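Local coordinates for listeriolysin O (PDB 4CDB), which binds cholesterol-containing host membranes, then changes shape and inserts as an oligomeric pore complex that lyses the cell, at residues 298-310 with 319-331. Numbering follows the deposited sequence.
With NA (sodium ion), chain T.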
loop_
_atom_site.group_PDB
_atom_site.type_symbol
_atom_site.label_atom_id
_atom_site.label_comp_id
_atom_site.label_asym_id
_atom_site.label_seq_id
_atom_site.Cartn_x
_atom_site.Cartn_y
_atom_site.Cartn_z
ATOM N N ASN A 298 8.841 18.065 6.704
ATOM C CA ASN A 298 7.960 18.245 7.853
ATOM C C ASN A 298 7.033 17.051 8.056
ATOM O O ASN A 298 6.815 16.611 9.183
ATOM C CB ASN A 298 7.142 19.531 7.715
ATOM C CG ASN A 298 6.685 20.080 9.053
ATOM O OD1 ASN A 298 5.635 19.698 9.570
ATOM N ND2 ASN A 298 7.475 20.984 9.622
ATOM N N ILE A 299 6.487 16.536 6.958
ATOM C CA ILE A 299 5.628 15.359 7.012
ATOM C C ILE A 299 6.386 14.176 7.609
ATOM O O ILE A 299 5.889 13.501 8.511
ATOM C CB ILE A 299 5.083 14.986 5.616
ATOM C CG1 ILE A 299 4.165 16.091 5.091
ATOM C CG2 ILE A 299 4.338 13.659 5.663
ATOM C CD1 ILE A 299 3.545 15.784 3.743
ATOM N N ILE A 300 7.600 13.950 7.113
ATOM C CA ILE A 300 8.454 12.862 7.586
ATOM C C ILE A 300 8.778 12.989 9.073
ATOM O O ILE A 300 8.749 12.000 9.808
ATOM C CB ILE A 300 9.758 12.771 6.759
ATOM C CG1 ILE A 300 9.434 12.370 5.320
ATOM C CG2 ILE A 300 10.735 11.777 7.375
ATOM C CD1 ILE A 300 10.645 12.201 4.437
ATOM N N LYS A 301 9.069 14.211 9.510
ATOM C CA LYS A 301 9.349 14.489 10.917
ATOM C C LYS A 301 8.173 14.103 11.812
ATOM O O LYS A 301 8.361 13.652 12.943
ATOM C CB LYS A 301 9.686 15.972 11.104
ATOM C CG LYS A 301 9.958 16.378 12.545
ATOM C CD LYS A 301 11.194 15.681 13.093
ATOM C CE LYS A 301 11.414 16.010 14.562
ATOM N NZ LYS A 301 10.320 15.476 15.422
ATOM N N ASN A 302 6.961 14.276 11.294
ATOM C CA ASN A 302 5.751 13.984 12.054
ATOM C C ASN A 302 5.058 12.701 11.590
ATOM O O ASN A 302 3.849 12.542 11.751
ATOM C CB ASN A 302 4.783 15.169 11.990
ATOM C CG ASN A 302 5.460 16.493 12.308
ATOM O OD1 ASN A 302 5.595 16.875 13.472
ATOM N ND2 ASN A 302 5.890 17.202 11.270
ATOM N N SER A 303 5.832 11.788 11.014
ATOM C CA SER A 303 5.299 10.501 10.580
ATOM C C SER A 303 6.011 9.357 11.292
ATOM O O SER A 303 7.202 9.449 11.589
ATOM C CB SER A 303 5.450 10.337 9.066
ATOM O OG SER A 303 4.795 11.379 8.367
ATOM N N SER A 304 5.278 8.280 11.560
ATOM C CA SER A 304 5.843 7.104 12.214
ATOM C C SER A 304 5.762 5.871 11.314
ATOM O O SER A 304 5.120 5.901 10.265
ATOM C CB SER A 304 5.120 6.838 13.534
ATOM O OG SER A 304 3.744 6.590 13.312
ATOM N N PHE A 305 6.415 4.788 11.725
ATOM C CA PHE A 305 6.337 3.540 10.974
ATOM C C PHE A 305 6.239 2.337 11.902
ATOM O O PHE A 305 6.746 2.360 13.026
ATOM C CB PHE A 305 7.532 3.382 10.023
ATOM C CG PHE A 305 8.810 2.965 10.705
ATOM C CD1 PHE A 305 9.681 3.916 11.208
ATOM C CD2 PHE A 305 9.146 1.623 10.830
ATOM C CE1 PHE A 305 10.856 3.539 11.833
ATOM C CE2 PHE A 305 10.318 1.242 11.457
ATOM C CZ PHE A 305 11.174 2.202 11.956
ATOM N N LYS A 306 5.577 1.289 11.422
ATOM C CA LYS A 306 5.544 0.012 12.121
ATOM C C LYS A 306 5.930 -1.104 11.153
ATOM O O LYS A 306 5.407 -1.185 10.039
ATOM C CB LYS A 306 4.164 -0.245 12.722
ATOM C CG LYS A 306 4.115 -1.434 13.668
ATOM C CD LYS A 306 2.779 -1.507 14.386
ATOM C CE LYS A 306 2.823 -2.508 15.530
ATOM N NZ LYS A 306 1.495 -2.654 16.188
ATOM N N ALA A 307 6.854 -1.958 11.575
ATOM C CA ALA A 307 7.407 -2.967 10.681
ATOM C C ALA A 307 7.226 -4.381 11.213
ATOM O O ALA A 307 7.524 -4.659 12.375
ATOM C CB ALA A 307 8.879 -2.687 10.419
ATOM N N VAL A 308 6.736 -5.266 10.351
ATOM C CA VAL A 308 6.667 -6.691 10.648
ATOM C C VAL A 308 7.611 -7.429 9.703
ATOM O O VAL A 308 7.477 -7.330 8.482
ATOM C CB VAL A 308 5.239 -7.233 10.473
ATOM C CG1 VAL A 308 5.186 -8.716 10.805
ATOM C CG2 VAL A 308 4.273 -6.456 11.350
ATOM N N ILE A 309 8.566 -8.162 10.266
ATOM C CA ILE A 309 9.620 -8.785 9.471
ATOM C C ILE A 309 9.599 -10.310 9.572
ATOM O O ILE A 309 9.650 -10.866 10.672
ATOM C CB ILE A 309 11.011 -8.273 9.909
ATOM C CG1 ILE A 309 11.010 -6.747 10.016
ATOM C CG2 ILE A 309 12.091 -8.751 8.949
ATOM C CD1 ILE A 309 12.315 -6.170 10.527
ATOM N N TYR A 310 9.526 -10.981 8.423
ATOM C CA TYR A 310 9.586 -12.442 8.373
ATOM C C TYR A 310 10.837 -12.905 7.628
ATOM O O TYR A 310 11.238 -12.291 6.638
ATOM C CB TYR A 310 8.350 -13.020 7.678
ATOM C CG TYR A 310 7.028 -12.565 8.252
ATOM C CD1 TYR A 310 6.710 -12.792 9.585
ATOM C CD2 TYR A 310 6.086 -11.931 7.454
ATOM C CE1 TYR A 310 5.498 -12.386 10.110
ATOM C CE2 TYR A 310 4.871 -11.521 7.968
ATOM C CZ TYR A 310 4.581 -11.752 9.296
ATOM O OH TYR A 310 3.373 -11.345 9.811
ATOM N N GLN A 319 10.147 -10.350 13.781
ATOM C CA GLN A 319 10.522 -9.070 14.372
ATOM C C GLN A 319 9.466 -7.997 14.146
ATOM O O GLN A 319 8.963 -7.831 13.033
ATOM C CB GLN A 319 11.869 -8.585 13.829
ATOM C CG GLN A 319 13.061 -8.952 14.697
ATOM C CD GLN A 319 14.204 -7.964 14.565
ATOM O OE1 GLN A 319 14.506 -7.219 15.498
ATOM N NE2 GLN A 319 14.846 -7.950 13.402
ATOM N N ILE A 320 9.137 -7.270 15.209
ATOM C CA ILE A 320 8.223 -6.138 15.117
ATOM C C ILE A 320 8.897 -4.861 15.622
ATOM O O ILE A 320 9.413 -4.819 16.740
ATOM C CB ILE A 320 6.915 -6.393 15.893
ATOM C CG1 ILE A 320 6.196 -7.618 15.328
ATOM C CG2 ILE A 320 6.007 -5.175 15.828
ATOM C CD1 ILE A 320 4.844 -7.882 15.957
ATOM N N ILE A 321 8.899 -3.827 14.787
ATOM C CA ILE A 321 9.597 -2.587 15.108
ATOM C C ILE A 321 8.700 -1.363 14.937
ATOM O O ILE A 321 8.040 -1.205 13.909
ATOM C CB ILE A 321 10.855 -2.408 14.227
ATOM C CG1 ILE A 321 11.809 -3.589 14.407
ATOM C CG2 ILE A 321 11.561 -1.100 14.550
ATOM C CD1 ILE A 321 13.022 -3.535 13.506
ATOM N N ASP A 322 8.679 -0.505 15.955
ATOM C CA ASP A 322 8.007 0.786 15.871
ATOM C C ASP A 322 9.059 1.891 15.865
ATOM O O ASP A 322 10.180 1.687 16.332
ATOM C CB ASP A 322 7.056 0.979 17.052
ATOM C CG ASP A 322 6.019 -0.121 17.153
ATOM O OD1 ASP A 322 4.968 -0.012 16.486
ATOM O OD2 ASP A 322 6.251 -1.093 17.903
ATOM N N GLY A 323 8.703 3.061 15.341
ATOM C CA GLY A 323 9.633 4.175 15.310
ATOM C C GLY A 323 9.194 5.329 14.430
ATOM O O GLY A 323 8.056 5.369 13.960
ATOM N N ASN A 324 10.105 6.273 14.211
ATOM C CA ASN A 324 9.829 7.447 13.390
ATOM C C ASN A 324 10.329 7.258 11.959
ATOM O O ASN A 324 11.331 6.580 11.734
ATOM C CB ASN A 324 10.466 8.689 14.013
ATOM C CG ASN A 324 10.205 8.790 15.505
ATOM O OD1 ASN A 324 9.141 8.404 15.988
ATOM N ND2 ASN A 324 11.183 9.302 16.243
ATOM N N LEU A 325 9.634 7.870 11.001
ATOM C CA LEU A 325 9.913 7.664 9.578
ATOM C C LEU A 325 11.358 7.959 9.180
ATOM O O LEU A 325 11.891 7.342 8.257
ATOM C CB LEU A 325 8.965 8.501 8.717
ATOM C CG LEU A 325 8.143 7.759 7.660
ATOM C CD1 LEU A 325 7.670 8.729 6.592
ATOM C CD2 LEU A 325 8.932 6.618 7.036
ATOM N N GLY A 326 11.990 8.901 9.873
ATOM C CA GLY A 326 13.369 9.249 9.584
ATOM C C GLY A 326 14.338 8.135 9.930
ATOM O O GLY A 326 15.466 8.105 9.435
ATOM N N ASP A 327 13.893 7.211 10.777
ATOM C CA ASP A 327 14.753 6.137 11.261
ATOM C C ASP A 327 14.640 4.863 10.425
ATOM O O ASP A 327 15.147 3.811 10.816
ATOM C CB ASP A 327 14.446 5.834 12.729
ATOM C CG ASP A 327 14.391 7.088 13.581
ATOM O OD1 ASP A 327 15.067 8.079 13.228
ATOM O OD2 ASP A 327 13.671 7.084 14.601
ATOM N N LEU A 328 13.976 4.954 9.277
ATOM C CA LEU A 328 13.941 3.835 8.344
ATOM C C LEU A 328 15.261 3.753 7.590
ATOM O O LEU A 328 16.264 4.319 8.028
ATOM C CB LEU A 328 12.772 3.951 7.364
ATOM C CG LEU A 328 11.475 3.255 7.780
ATOM C CD1 LEU A 328 10.520 3.159 6.602
ATOM C CD2 LEU A 328 11.785 1.872 8.318
ATOM N N ARG A 329 15.261 3.035 6.468
ATOM C CA ARG A 329 16.467 2.821 5.663
ATOM C C ARG A 329 17.560 2.055 6.413
ATOM O O ARG A 329 18.653 1.844 5.888
ATOM C CB ARG A 329 17.009 4.145 5.115
ATOM C CG ARG A 329 16.173 4.744 3.999
ATOM C CD ARG A 329 16.785 4.438 2.647
ATOM N NE ARG A 329 16.775 3.012 2.337
ATOM C CZ ARG A 329 17.546 2.446 1.415
ATOM N NH1 ARG A 329 18.399 3.185 0.717
ATOM N NH2 ARG A 329 17.471 1.141 1.196
ATOM N N ASP A 330 17.257 1.646 7.641
ATOM C CA ASP A 330 18.141 0.794 8.420
ATOM C C ASP A 330 17.577 -0.618 8.377
ATOM O O ASP A 330 18.307 -1.589 8.176
ATOM C CB ASP A 330 18.223 1.282 9.868
ATOM C CG ASP A 330 18.658 2.733 9.976
ATOM O OD1 ASP A 330 19.290 3.242 9.025
ATOM O OD2 ASP A 330 18.372 3.365 11.015
ATOM N N ILE A 331 16.265 -0.713 8.570
ATOM C CA ILE A 331 15.548 -1.977 8.459
ATOM C C ILE A 331 15.589 -2.465 7.015
ATOM O O ILE A 331 15.892 -3.629 6.747
ATOM C CB ILE A 331 14.073 -1.834 8.908
ATOM C CG1 ILE A 331 13.970 -1.733 10.433
ATOM C CG2 ILE A 331 13.239 -3.003 8.406
ATOM C CD1 ILE A 331 14.203 -0.341 10.993
HETATM NA NA NA T . 2.716 -12.075 12.133
HETATM O O HOH W 1 0.021 -10.971 12.774
#
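Phe305, Gly323 and Leu328 form the tightest part of this antiparallel beta hairpin, in which strand 303-310 pairs with strand 319-324. It is a worked example of how a hairpin's two faces can be packed unequally. The ring of Phe305 swings back over its partner strand because CG sits between the backbone N and the carbonyl carbon (chi1 77°). One ring face lies against Gly323 N, offset toward the rim; with no side chain on Gly323, the ring can come close to the backbone. Leu328, brought round by the turn that follows the strand, covers the opposite face in a CH-pi contact, its CD2 3.6 Å from the ring centroid and almost on the ring normal. Asn324 O meets the ring edge, 3.1 Å from Phe305 CE1. Along the same face, Ile309 CD1 touches two isoleucines, 4.0 Å from Ile321 CD1 and 3.9 Å from Ile331 CG2.

Around Lys306, Asp322 and Ile320 the other face is looser, although helix 187-194 covers Val308 there. Lys306 extends alongside Asp322, and OD1 of Asp322 rests 3.3 Å from CG of Lys306, touching the aliphatic stem. Lys306 NZ remains 4.4 Å from Asp322 OD1, beyond salt-bridge range, and hydrogen-bonds instead to the carbonyl oxygen of Ser193 in helix 187-194. Asp322 and Ile320 are both exposed.

Strand 303-310 also pairs with strand 262-270, so the hairpin extends the large antiparallel sheet. Helix 294-301, which leads into the strand, lies within residues 291-303, a range that probably becomes a transmembrane beta-strand in the pore. Backbone pairing is regular at Ala307 and Ile321 but weakens at Gly323 N to Phe305 O. Beyond that point, Leu325 N restores a nearly straight bond (168° at the hydrogen) to Ser303 O, 3.0 Å away.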